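Local coordinates for uncharacterized protein BF1531 (Bacteroides fragilis, PDB 3SLR) that is of unknown function; its N-terminal part, described here, binds magnesium in a phosphatase domain and may hydrolyse ester bonds, at residues D228-N231 / G236-G239; G284-P289 / A304-N309. All coordinates share one frame; numbering follows the deposited sequence.

Contact 1: residues D228-N231 / G236-G239. With MG (magnesium ion), chain B; MG (magnesium ion), chain C.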
loop_
_atom_site.group_PDB
_atom_site.type_symbol
_atom_site.label_atom_id
_atom_site.label_comp_id
_atom_site.label_asym_id
_atom_site.label_seq_id
_atom_site.Cartn_x
_atom_site.Cartn_y
_atom_site.Cartn_z
ATOM N N ASP A 228 8.846 -19.890 1.409
ATOM C CA ASP A 228 8.770 -21.338 1.464
ATOM C C ASP A 228 8.606 -21.836 0.014
ATOM O O ASP A 228 8.295 -21.052 -0.875
ATOM C CB ASP A 228 7.587 -21.747 2.340
ATOM C CG ASP A 228 7.316 -23.229 2.292
ATOM O OD1 ASP A 228 8.191 -24.003 2.737
ATOM O OD2 ASP A 228 6.229 -23.609 1.814
ATOM N N LEU A 229 8.844 -23.119 -0.236
ATOM C CA LEU A 229 8.697 -23.653 -1.591
ATOM C C LEU A 229 7.391 -24.433 -1.765
ATOM O O LEU A 229 6.475 -23.979 -2.454
ATOM C CB LEU A 229 9.908 -24.521 -1.966
ATOM C CG LEU A 229 11.269 -23.817 -2.060
ATOM C CD1 LEU A 229 12.398 -24.821 -2.350
ATOM C CD2 LEU A 229 11.256 -22.694 -3.104
ATOM N N ASP A 230 7.293 -25.600 -1.137
ATOM C CA ASP A 230 6.143 -26.478 -1.385
ATOM C C ASP A 230 4.806 -25.819 -1.032
ATOM O O ASP A 230 4.579 -25.406 0.108
ATOM C CB ASP A 230 6.287 -27.809 -0.638
ATOM C CG ASP A 230 7.395 -28.692 -1.201
ATOM O OD1 ASP A 230 7.613 -28.732 -2.441
ATOM O OD2 ASP A 230 8.045 -29.382 -0.388
ATOM N N ASN A 231 3.920 -25.741 -2.018
ATOM C CA ASN A 231 2.600 -25.155 -1.836
ATOM C C ASN A 231 2.632 -23.661 -1.516
ATOM O O ASN A 231 1.628 -23.083 -1.118
ATOM C CB ASN A 231 1.778 -25.942 -0.814
ATOM C CG ASN A 231 1.404 -27.323 -1.328
ATOM O OD1 ASN A 231 0.987 -27.480 -2.486
ATOM N ND2 ASN A 231 1.567 -28.335 -0.482
ATOM N N GLY A 236 1.999 -28.706 -4.679
ATOM C CA GLY A 236 2.533 -30.033 -4.453
ATOM C C GLY A 236 3.781 -30.038 -3.602
ATOM O O GLY A 236 4.265 -28.994 -3.162
ATOM N N VAL A 237 4.305 -31.234 -3.372
ATOM C CA VAL A 237 5.458 -31.402 -2.497
ATOM C C VAL A 237 6.549 -32.060 -3.311
ATOM O O VAL A 237 6.394 -33.197 -3.761
ATOM C CB VAL A 237 5.096 -32.250 -1.265
ATOM C CG1 VAL A 237 6.335 -32.516 -0.403
ATOM C CG2 VAL A 237 4.012 -31.546 -0.445
ATOM N N VAL A 238 7.641 -31.334 -3.537
ATOM C CA VAL A 238 8.642 -31.779 -4.490
ATOM C C VAL A 238 9.275 -33.111 -4.085
ATOM O O VAL A 238 9.575 -33.960 -4.943
ATOM C CB VAL A 238 9.712 -30.691 -4.765
ATOM C CG1 VAL A 238 10.585 -30.435 -3.528
ATOM C CG2 VAL A 238 10.565 -31.069 -5.962
ATOM N N GLY A 239 9.450 -33.294 -2.779
ATOM C CA GLY A 239 10.044 -34.507 -2.242
ATOM C C GLY A 239 9.224 -35.750 -2.542
ATOM O O GLY A 239 9.784 -36.833 -2.730
HETATM MG MG MG B . 4.930 -25.320 2.383
HETATM MG MG MG C . 8.339 -26.409 2.423
HETATM O O HOH W 1 9.266 -31.761 -0.490
HETATM O O HOH W 2 8.397 -28.690 2.365
HETATM O O HOH W 3 3.222 -26.996 2.960
HETATM O O HOH W 4 6.228 -27.034 2.838
HETATM O O HOH W 5 5.527 -24.999 4.661
HETATM O O HOH W 6 9.009 -26.007 4.477
#
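D230 reaches across to the start of helix 238-241, where its OD1 accepts the backbone N-H of V238 at 2.8 Å and a nearly straight 164°. The donor comes in from above the carboxylate plane, 45° out of it. CG, anti to the carbonyl carbon (chi1 -69°), brings OD1 to that N-H, and the side chain crosses that of V237 at about a right angle, with V237 CG1 3.6 Å from D230 OD2. Outside the two segments, W234 NE1 also donates to OD1. OD2 has a different set of partners: water 1 donates to it at 2.7 Å and bridges it to the G239 N-H, while water 2 links it to a magnesium ion. N231 and G236 form the second tie: G236 N donates to N231 OD1 at 2.7 Å, again from above the carbonyl plane. D228 bridges both magnesium ions, OD2 to one at 2.2 Å and OD1 to the other at 2.4 Å, and D230 O joins the first. D230 thus binds metal directly through its backbone, while its carboxylate, held by the V238 and W234 N-H groups, accepts a bond from a metal-bound water and so probably orients it, consistent with the DxDx(T/V) loop of HAD-type phosphatases.

Contact 2: residues G284-P289 / A304-N309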
loop_
_atom_site.group_PDB
_atom_site.type_symbol
_atom_site.label_atom_id
_atom_site.label_comp_id
_atom_site.label_asym_id
_atom_site.label_seq_id
_atom_site.Cartn_x
_atom_site.Cartn_y
_atom_site.Cartn_z
ATOM N N GLY A 284 19.392 -30.296 -2.587
ATOM C CA GLY A 284 19.426 -30.759 -3.962
ATOM C C GLY A 284 18.045 -30.844 -4.590
ATOM O O GLY A 284 17.818 -30.355 -5.707
ATOM N N LYS A 285 17.118 -31.472 -3.877
ATOM C CA LYS A 285 15.755 -31.651 -4.377
ATOM C C LYS A 285 15.016 -30.323 -4.521
ATOM O O LYS A 285 14.223 -30.124 -5.448
ATOM C CB LYS A 285 14.964 -32.563 -3.435
ATOM C CG LYS A 285 15.499 -33.987 -3.353
ATOM C CD LYS A 285 14.505 -34.903 -2.641
ATOM C CE LYS A 285 14.932 -36.371 -2.723
ATOM N NZ LYS A 285 15.206 -36.814 -4.124
ATOM N N ALA A 286 15.265 -29.421 -3.581
ATOM C CA ALA A 286 14.602 -28.129 -3.565
ATOM C C ALA A 286 15.051 -27.268 -4.731
ATOM O O ALA A 286 14.265 -26.491 -5.259
ATOM C CB ALA A 286 14.872 -27.402 -2.239
ATOM N N LYS A 287 16.315 -27.396 -5.123
ATOM C CA LYS A 287 16.855 -26.610 -6.236
ATOM C C LYS A 287 16.498 -27.187 -7.607
ATOM O O LYS A 287 16.529 -26.477 -8.609
ATOM C CB LYS A 287 18.374 -26.489 -6.134
ATOM C CG LYS A 287 18.846 -25.553 -5.024
ATOM C CD LYS A 287 20.366 -25.538 -4.901
ATOM C CE LYS A 287 20.814 -24.386 -3.992
ATOM N NZ LYS A 287 22.295 -24.194 -3.974
ATOM N N GLU A 288 16.177 -28.473 -7.648
ATOM C CA GLU A 288 15.967 -29.144 -8.932
ATOM C C GLU A 288 14.915 -28.500 -9.845
ATOM O O GLU A 288 15.166 -28.336 -11.035
ATOM C CB GLU A 288 15.686 -30.634 -8.739
ATOM C CG GLU A 288 16.770 -31.520 -9.336
ATOM C CD GLU A 288 16.412 -32.987 -9.290
ATOM O OE1 GLU A 288 15.727 -33.403 -8.326
ATOM O OE2 GLU A 288 16.803 -33.720 -10.225
ATOM N N PRO A 289 13.746 -28.116 -9.296
ATOM C CA PRO A 289 12.756 -27.489 -10.181
ATOM C C PRO A 289 13.259 -26.180 -10.782
ATOM O O PRO A 289 12.992 -25.925 -11.950
ATOM C CB PRO A 289 11.560 -27.237 -9.259
ATOM C CG PRO A 289 11.719 -28.205 -8.147
ATOM C CD PRO A 289 13.210 -28.339 -7.942
ATOM N N ALA A 304 18.841 -14.815 -3.795
ATOM C CA ALA A 304 20.093 -14.359 -3.183
ATOM C C ALA A 304 20.672 -15.333 -2.157
ATOM O O ALA A 304 21.883 -15.533 -2.098
ATOM C CB ALA A 304 19.898 -12.988 -2.548
ATOM N N VAL A 305 19.807 -15.924 -1.341
ATOM C CA VAL A 305 20.233 -16.887 -0.336
ATOM C C VAL A 305 19.251 -18.032 -0.361
ATOM O O VAL A 305 18.051 -17.814 -0.224
ATOM C CB VAL A 305 20.221 -16.278 1.084
ATOM C CG1 VAL A 305 20.849 -17.239 2.075
ATOM C CG2 VAL A 305 20.948 -14.939 1.094
ATOM N N PHE A 306 19.758 -19.248 -0.548
ATOM C CA PHE A 306 18.900 -20.416 -0.698
ATOM C C PHE A 306 19.155 -21.378 0.454
ATOM O O PHE A 306 20.204 -22.026 0.519
ATOM C CB PHE A 306 19.176 -21.085 -2.052
ATOM C CG PHE A 306 18.073 -22.000 -2.537
ATOM C CD1 PHE A 306 17.776 -23.173 -1.865
ATOM C CD2 PHE A 306 17.355 -21.693 -3.682
ATOM C CE1 PHE A 306 16.765 -24.018 -2.317
ATOM C CE2 PHE A 306 16.343 -22.536 -4.142
ATOM C CZ PHE A 306 16.045 -23.693 -3.454
ATOM N N VAL A 307 18.202 -21.458 1.377
ATOM C CA VAL A 307 18.357 -22.308 2.554
ATOM C C VAL A 307 17.307 -23.401 2.546
ATOM O O VAL A 307 16.120 -23.130 2.689
ATOM C CB VAL A 307 18.234 -21.501 3.871
ATOM C CG1 VAL A 307 18.366 -22.424 5.084
ATOM C CG2 VAL A 307 19.274 -20.404 3.919
ATOM N N ALA A 308 17.749 -24.635 2.331
ATOM C CA ALA A 308 16.868 -25.789 2.391
ATOM C C ALA A 308 17.529 -26.848 3.261
ATOM O O ALA A 308 18.586 -27.370 2.914
ATOM C CB ALA A 308 16.612 -26.354 0.979
ATOM N N ASN A 309 16.896 -27.163 4.384
ATOM C CA ASN A 309 17.372 -28.224 5.254
ATOM C C ASN A 309 16.237 -28.621 6.166
ATOM O O ASN A 309 15.107 -28.179 5.972
ATOM C CB ASN A 309 18.595 -27.779 6.060
ATOM C CG ASN A 309 18.316 -26.561 6.927
ATOM O OD1 ASN A 309 17.331 -26.517 7.656
ATOM N ND2 ASN A 309 19.186 -25.568 6.843
#
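K287 lays the aliphatic part of its side chain over one face of the F306 ring. Its CG stands 3.8 Å from the ring centroid and 17° off the normal, a CH-pi contact displaced somewhat toward the rim. Beyond CG the lysine chain is extended and runs past the phenylalanine in the opposite direction, which brings CE to 3.9 Å from F306 CG. The rim of the ring is met by the neighbouring residue: A286 CB lies in the ring plane, 3.9 Å from F306 CE1, and A286 O approaches CZ at 3.8 Å. Two residues along the strand, A308 CB meets the same A286 CB at 3.8 Å, so a single methyl group packs against both inward-facing residues of the strand.

What places these groups is the alternation of the strand. F306 and A308 point toward the helix, whereas V307 turns the other way, onto helix 313-324. CG of F306, anti to the backbone N (chi1 -161°), carries the ring to K287 and A286. The ring also meets F290 edge-to-face and touches V277 of the adjacent strand 274-280. At the lysine's far end, NZ makes a long, weak ion pair with E283.

The axes of segments 284-289 and 305-309 approach to 8.6 Å, and their N-to-C directions make an angle of 132°. Backbone bonds join the strand to 274-280 in parallel. The contact thus closes a beta-alpha-beta unit, 274-280, 283-292 and 305-309, at the edge of the four-stranded parallel sheet, the Rossmann-like layered architecture characteristic of HAD-type domains.

How the contacts relate
The two contacts lie in series along the chain, with centres 11 Å apart, and are joined by apolar side chains. L229, between the two metal-binding aspartates of contact 1, sends CD1 to 3.6 Å from A286 CB and to 4.0 Å from F306 CZ. A second junction is made by V238, whose CG2 sits 3.8 Å from P289 CG. Helix 283-292 therefore packs against L229 of the metal loop and V238 at the start of helix 238-241, as well as against the edge strand. Contact 1 holds magnesium ligands, and D336 also ligates the ion bound by D228 OD2 and D230 O. In contact 2, the A286 side chain is about 8 Å from a magnesium ion and about 7 Å from the side chain of D230.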